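B12-binding domain-containing protein (Kitasatospora setae, PDB 6WTE) binds cobalamin and a [4Fe-4S] cluster and, as the radical SAM methylase TsrM, acts as a methyltransferase by non-radical catalysis. Local coordinates at residues 144-147 against 151-154; 160-165 against 188-193. All blocks are in the same frame, centred on the assembly; numbering follows the deposited sequence.

Contact 1. Residues 144-147 against 151-154; sequences RDTA and GLIR
Arg154 reaches from its strand to the loop at 144-147 and meets Asp145 and Thr146 with a single nitrogen, NH1. The charged part is a salt bridge, Arg154 NH1 to Asp145 OD1 at 3.0 Å. Carboxylate and guanidinium lie nearly coplanar, but the N-H...O angle of 137° leaves the bond bent. Water 1 closes the other side of the pair, donating to Asp145 OD2 and accepting from Arg154 NH2 at 3.1 Å, so both carboxylate oxygens are tied to the guanidinium.

The straighter bond goes to an uncharged acceptor: Arg154 NH1 donates to Thr146 OG1 (3.0 Å, 163°), which lies in the guanidinium plane. Thr146 OG1 stands between its own backbone N and carbonyl carbon (chi1 58°), which turns it to the arginine. Within the loop, Ala147 N gives its hydrogen to Asp145 OD1 at 2.8 Å, from above the carboxylate plane, forming an Asx turn. Asp145 OD1 thus accepts from two donors, and the turn probably helps to hold the carboxylate for the arginine. An alanine in place of Arg154 is likely to leave the Asp145 carboxylate without its charged mate and Thr146 OG1 without the straight bond.

Packing contacts complete the join. Ala147 CA lies over one face of the guanidinium, toward its rim, 3.6 Å from Arg154 CZ. Leu152 CD2 touches Thr146 CB at 3.8 Å, both residues buried.

The loop leads from helix 130-141 into strand 153-156, and the contact joins 144-147, near the loop's start, to its last residues and the head of the strand. Thr146 packs on Leu136 and Ile140 of that helix, Leu152 and Arg154 touch Tyr123 of strand 123-124, and backbone bonds tie 151-154 to Gly124 on one edge and to Val161 and Val163 on the other.

Contact 2. Residues 160-165 against 188-193; sequences AVRVPP and VWQVDQ
Strand 159-162, one of the two outermost of the cobalamin-binding domain's sheet, and the loop that follows it meet a short 3-10 segment, 188-190, close to the bound cofactor. Pro165 CB packs against the indole of Trp189, 3.8 Å from both CZ2 and NE1, and approaches the ring obliquely. The indole also rests on its own neighbour: Gln190 CG lies over the centre of one face, 3.4 Å above the plane. Trp189 CG sits between the backbone N and the carbonyl carbon (chi1 70°), bringing the ring back over Gln190. The 3-10 turn itself is closed by the backbone bond from Val191 N to Val188 O, and helix 130-141 supports it through Ile132, which touches both Trp189 and Gln190. The polar link is indirect. Water 2 accepts from Arg162 NH2 at 2.8 Å and lies 2.6 Å from Gln190 OE1, to which it probably donates; Arg162 NH2 and Gln190 OE1 are themselves 4.4 Å apart. Each side chain has stronger partners beyond this bridge: Arg162 forms a salt bridge with Glu185, while Gln190 NE2 donates to the carbonyl oxygens of Lys126 and Pro128, just ahead of the cobalamin-binding Gly129 and Glu130.

Contact 1 closes before contact 2 opens along the chain, and their centres lie 11 Å apart on the same side of the protein's centre. They share the end of the seven-stranded mixed sheet, where strands 153-156 and 159-162 are antiparallel neighbours. Probable backbone hydrogen bonds link them directly, Arg154 N to Val161 O and Leu152 O to Val163 N. Both contacts also touch helix 130-141. Contact 1 ties the loop that enters this two-stranded edge, and contact 2 joins the edge to 188-193, so the hairpin is linked, through Gln190, to the part of the chain next to the cobalamin-binding Gly129 and Glu130; the side chain of Gln190 is about 7 Å from the bound cobalamin.

Contact 1. Residues 144-147 against 151-154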
loop_
_atom_site.group_PDB
_atom_site.type_symbol
_atom_site.label_atom_id
_atom_site.label_comp_id
_atom_site.label_asym_id
_atom_site.label_seq_id
_atom_site.Cartn_x
_atom_site.Cartn_y
_atom_site.Cartn_z
ATOM N N ARG A 144 -25.471 -10.259 19.650
ATOM C CA ARG A 144 -24.736 -9.888 20.849
ATOM C C ARG A 144 -24.159 -8.484 20.738
ATOM O O ARG A 144 -24.005 -7.924 19.649
ATOM C CB ARG A 144 -23.597 -10.875 21.122
ATOM C CG ARG A 144 -24.041 -12.177 21.749
ATOM C CD ARG A 144 -22.869 -12.964 22.319
ATOM N NE ARG A 144 -21.921 -13.391 21.293
ATOM C CZ ARG A 144 -20.735 -12.825 21.085
ATOM N NH1 ARG A 144 -19.939 -13.284 20.131
ATOM N NH2 ARG A 144 -20.343 -11.803 21.834
ATOM N N ASP A 145 -23.837 -7.922 21.898
ATOM C CA ASP A 145 -23.082 -6.682 21.966
ATOM C C ASP A 145 -21.669 -6.924 21.437
ATOM O O ASP A 145 -21.091 -7.999 21.619
ATOM C CB ASP A 145 -23.052 -6.194 23.419
ATOM C CG ASP A 145 -22.655 -4.739 23.556
ATOM O OD1 ASP A 145 -21.807 -4.263 22.778
ATOM O OD2 ASP A 145 -23.203 -4.070 24.462
ATOM N N THR A 146 -21.103 -5.913 20.784
ATOM C CA THR A 146 -19.742 -6.002 20.267
ATOM C C THR A 146 -18.714 -5.382 21.203
ATOM O O THR A 146 -17.552 -5.218 20.810
ATOM C CB THR A 146 -19.649 -5.331 18.897
ATOM O OG1 THR A 146 -20.058 -3.962 19.010
ATOM C CG2 THR A 146 -20.511 -6.049 17.875
ATOM N N ALA A 147 -19.110 -5.045 22.432
ATOM C CA ALA A 147 -18.240 -4.317 23.348
ATOM C C ALA A 147 -17.060 -5.148 23.840
ATOM O O ALA A 147 -16.104 -4.578 24.376
ATOM C CB ALA A 147 -19.060 -3.811 24.540
ATOM N N GLY A 151 -9.789 -5.120 19.939
ATOM C CA GLY A 151 -9.295 -4.353 18.817
ATOM C C GLY A 151 -10.349 -3.588 18.045
ATOM O O GLY A 151 -9.998 -2.687 17.273
ATOM N N LEU A 152 -11.627 -3.914 18.228
ATOM C CA LEU A 152 -12.668 -3.336 17.391
ATOM C C LEU A 152 -12.854 -1.851 17.680
ATOM O O LEU A 152 -13.021 -1.450 18.836
ATOM C CB LEU A 152 -13.987 -4.076 17.616
ATOM C CG LEU A 152 -15.132 -3.626 16.715
ATOM C CD1 LEU A 152 -14.819 -3.960 15.243
ATOM C CD2 LEU A 152 -16.441 -4.268 17.172
ATOM N N ILE A 153 -12.849 -1.036 16.624
ATOM C CA ILE A 153 -13.233 0.371 16.730
ATOM C C ILE A 153 -14.742 0.466 16.555
ATOM O O ILE A 153 -15.298 -0.074 15.590
ATOM C CB ILE A 153 -12.500 1.224 15.679
ATOM C CG1 ILE A 153 -10.984 1.120 15.860
ATOM C CG2 ILE A 153 -12.955 2.680 15.743
ATOM C CD1 ILE A 153 -10.200 1.794 14.758
ATOM N N ARG A 154 -15.410 1.148 17.490
ATOM C CA ARG A 154 -16.860 1.273 17.483
ATOM C C ARG A 154 -17.250 2.743 17.456
ATOM O O ARG A 154 -16.782 3.535 18.281
ATOM C CB ARG A 154 -17.483 0.565 18.690
ATOM C CG ARG A 154 -17.058 -0.893 18.786
ATOM C CD ARG A 154 -17.868 -1.683 19.801
ATOM N NE ARG A 154 -18.227 -0.935 20.996
ATOM C CZ ARG A 154 -19.265 -1.234 21.768
ATOM N NH1 ARG A 154 -20.054 -2.259 21.458
ATOM N NH2 ARG A 154 -19.523 -0.509 22.843
HETATM O O HOH W 1 -22.103 -1.531 24.199
#

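Contact 2. Residues 160-165 against 188-193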
loop_
_atom_site.group_PDB
_atom_site.type_symbol
_atom_site.label_atom_id
_atom_site.label_comp_id
_atom_site.label_asym_id
_atom_site.label_seq_id
_atom_site.Cartn_x
_atom_site.Cartn_y
_atom_site.Cartn_z
ATOM N N ALA A 160 -15.617 7.729 17.709
ATOM C CA ALA A 160 -15.111 6.367 17.627
ATOM C C ALA A 160 -14.236 6.044 18.832
ATOM O O ALA A 160 -13.366 6.834 19.211
ATOM C CB ALA A 160 -14.323 6.161 16.331
ATOM N N VAL A 161 -14.468 4.874 19.427
ATOM C CA VAL A 161 -13.740 4.399 20.597
ATOM C C VAL A 161 -13.365 2.942 20.362
ATOM O O VAL A 161 -14.168 2.167 19.834
ATOM C CB VAL A 161 -14.578 4.539 21.886
ATOM C CG1 VAL A 161 -13.777 4.082 23.098
ATOM C CG2 VAL A 161 -15.065 5.974 22.061
ATOM N N ARG A 162 -12.147 2.566 20.747
ATOM C CA ARG A 162 -11.631 1.233 20.456
ATOM C C ARG A 162 -11.676 0.328 21.684
ATOM O O ARG A 162 -11.326 0.745 22.792
ATOM C CB ARG A 162 -10.196 1.322 19.936
ATOM C CG ARG A 162 -9.640 0.021 19.407
ATOM C CD ARG A 162 -8.271 0.285 18.803
ATOM N NE ARG A 162 -7.582 -0.918 18.354
ATOM C CZ ARG A 162 -6.494 -1.408 18.937
ATOM N NH1 ARG A 162 -5.986 -0.803 20.006
ATOM N NH2 ARG A 162 -5.912 -2.499 18.452
ATOM N N VAL A 163 -12.115 -0.909 21.478
ATOM C CA VAL A 163 -11.979 -1.955 22.499
ATOM C C VAL A 163 -10.515 -2.379 22.577
ATOM O O VAL A 163 -9.908 -2.681 21.533
ATOM C CB VAL A 163 -12.872 -3.150 22.156
ATOM C CG1 VAL A 163 -12.779 -4.210 23.243
ATOM C CG2 VAL A 163 -14.330 -2.711 21.923
ATOM N N PRO A 164 -9.918 -2.443 23.766
ATOM C CA PRO A 164 -8.500 -2.783 23.855
ATOM C C PRO A 164 -8.244 -4.197 23.367
ATOM O O PRO A 164 -9.087 -5.096 23.544
ATOM C CB PRO A 164 -8.197 -2.647 25.354
ATOM C CG PRO A 164 -9.295 -1.815 25.905
ATOM C CD PRO A 164 -10.498 -2.120 25.078
ATOM N N PRO A 165 -7.092 -4.441 22.753
ATOM C CA PRO A 165 -6.748 -5.818 22.400
ATOM C C PRO A 165 -6.527 -6.618 23.670
ATOM O O PRO A 165 -6.190 -6.070 24.722
ATOM C CB PRO A 165 -5.457 -5.668 21.588
ATOM C CG PRO A 165 -4.850 -4.408 22.099
ATOM C CD PRO A 165 -6.013 -3.499 22.413
ATOM N N VAL A 188 0.360 -9.106 15.653
ATOM C CA VAL A 188 0.568 -10.485 15.214
ATOM C C VAL A 188 -0.649 -11.347 15.540
ATOM O O VAL A 188 -1.031 -12.226 14.755
ATOM C CB VAL A 188 1.855 -11.056 15.839
ATOM C CG1 VAL A 188 2.005 -12.536 15.505
ATOM C CG2 VAL A 188 3.064 -10.278 15.351
ATOM N N TRP A 189 -1.286 -11.107 16.696
ATOM C CA TRP A 189 -2.447 -11.905 17.081
ATOM C C TRP A 189 -3.603 -11.749 16.105
ATOM O O TRP A 189 -4.500 -12.603 16.078
ATOM C CB TRP A 189 -2.916 -11.539 18.499
ATOM C CG TRP A 189 -3.540 -10.170 18.640
ATOM C CD1 TRP A 189 -2.906 -9.011 18.987
ATOM C CD2 TRP A 189 -4.921 -9.831 18.452
ATOM N NE1 TRP A 189 -3.806 -7.968 19.020
ATOM C CE2 TRP A 189 -5.048 -8.447 18.692
ATOM C CE3 TRP A 189 -6.059 -10.561 18.096
ATOM C CZ2 TRP A 189 -6.267 -7.781 18.591
ATOM C CZ3 TRP A 189 -7.272 -9.894 17.995
ATOM C CH2 TRP A 189 -7.366 -8.520 18.242
ATOM N N GLN A 190 -3.611 -10.680 15.312
ATOM C CA GLN A 190 -4.689 -10.437 14.363
ATOM C C GLN A 190 -4.523 -11.228 13.072
ATOM O O GLN A 190 -5.479 -11.312 12.292
ATOM C CB GLN A 190 -4.772 -8.940 14.037
ATOM C CG GLN A 190 -4.977 -8.049 15.277
ATOM C CD GLN A 190 -4.965 -6.563 14.967
ATOM O OE1 GLN A 190 -4.565 -5.748 15.805
ATOM N NE2 GLN A 190 -5.430 -6.196 13.775
ATOM N N VAL A 191 -3.343 -11.811 12.844
ATOM C CA VAL A 191 -2.990 -12.433 11.571
ATOM C C VAL A 191 -3.348 -13.915 11.598
ATOM O O VAL A 191 -2.991 -14.632 12.541
ATOM C CB VAL A 191 -1.488 -12.251 11.283
ATOM C CG1 VAL A 191 -1.107 -12.961 9.997
ATOM C CG2 VAL A 191 -1.137 -10.776 11.207
ATOM N N ASP A 192 -4.025 -14.382 10.549
ATOM C CA ASP A 192 -4.201 -15.815 10.323
ATOM C C ASP A 192 -2.913 -16.340 9.702
ATOM O O ASP A 192 -2.683 -16.203 8.499
ATOM C CB ASP A 192 -5.413 -16.073 9.430
ATOM C CG ASP A 192 -5.610 -17.544 9.097
ATOM O OD1 ASP A 192 -4.824 -18.413 9.547
ATOM O OD2 ASP A 192 -6.580 -17.832 8.366
ATOM N N GLN A 193 -2.067 -16.944 10.530
ATOM C CA GLN A 193 -0.771 -17.454 10.102
ATOM C C GLN A 193 -0.832 -18.890 9.604
ATOM O O GLN A 193 0.205 -19.435 9.217
ATOM C CB GLN A 193 0.230 -17.370 11.251
ATOM C CG GLN A 193 0.413 -15.982 11.825
ATOM C CD GLN A 193 1.300 -15.991 13.049
ATOM O OE1 GLN A 193 0.816 -15.895 14.179
ATOM N NE2 GLN A 193 2.602 -16.126 12.836
HETATM O O HOH W 2 -5.547 -3.328 15.752
#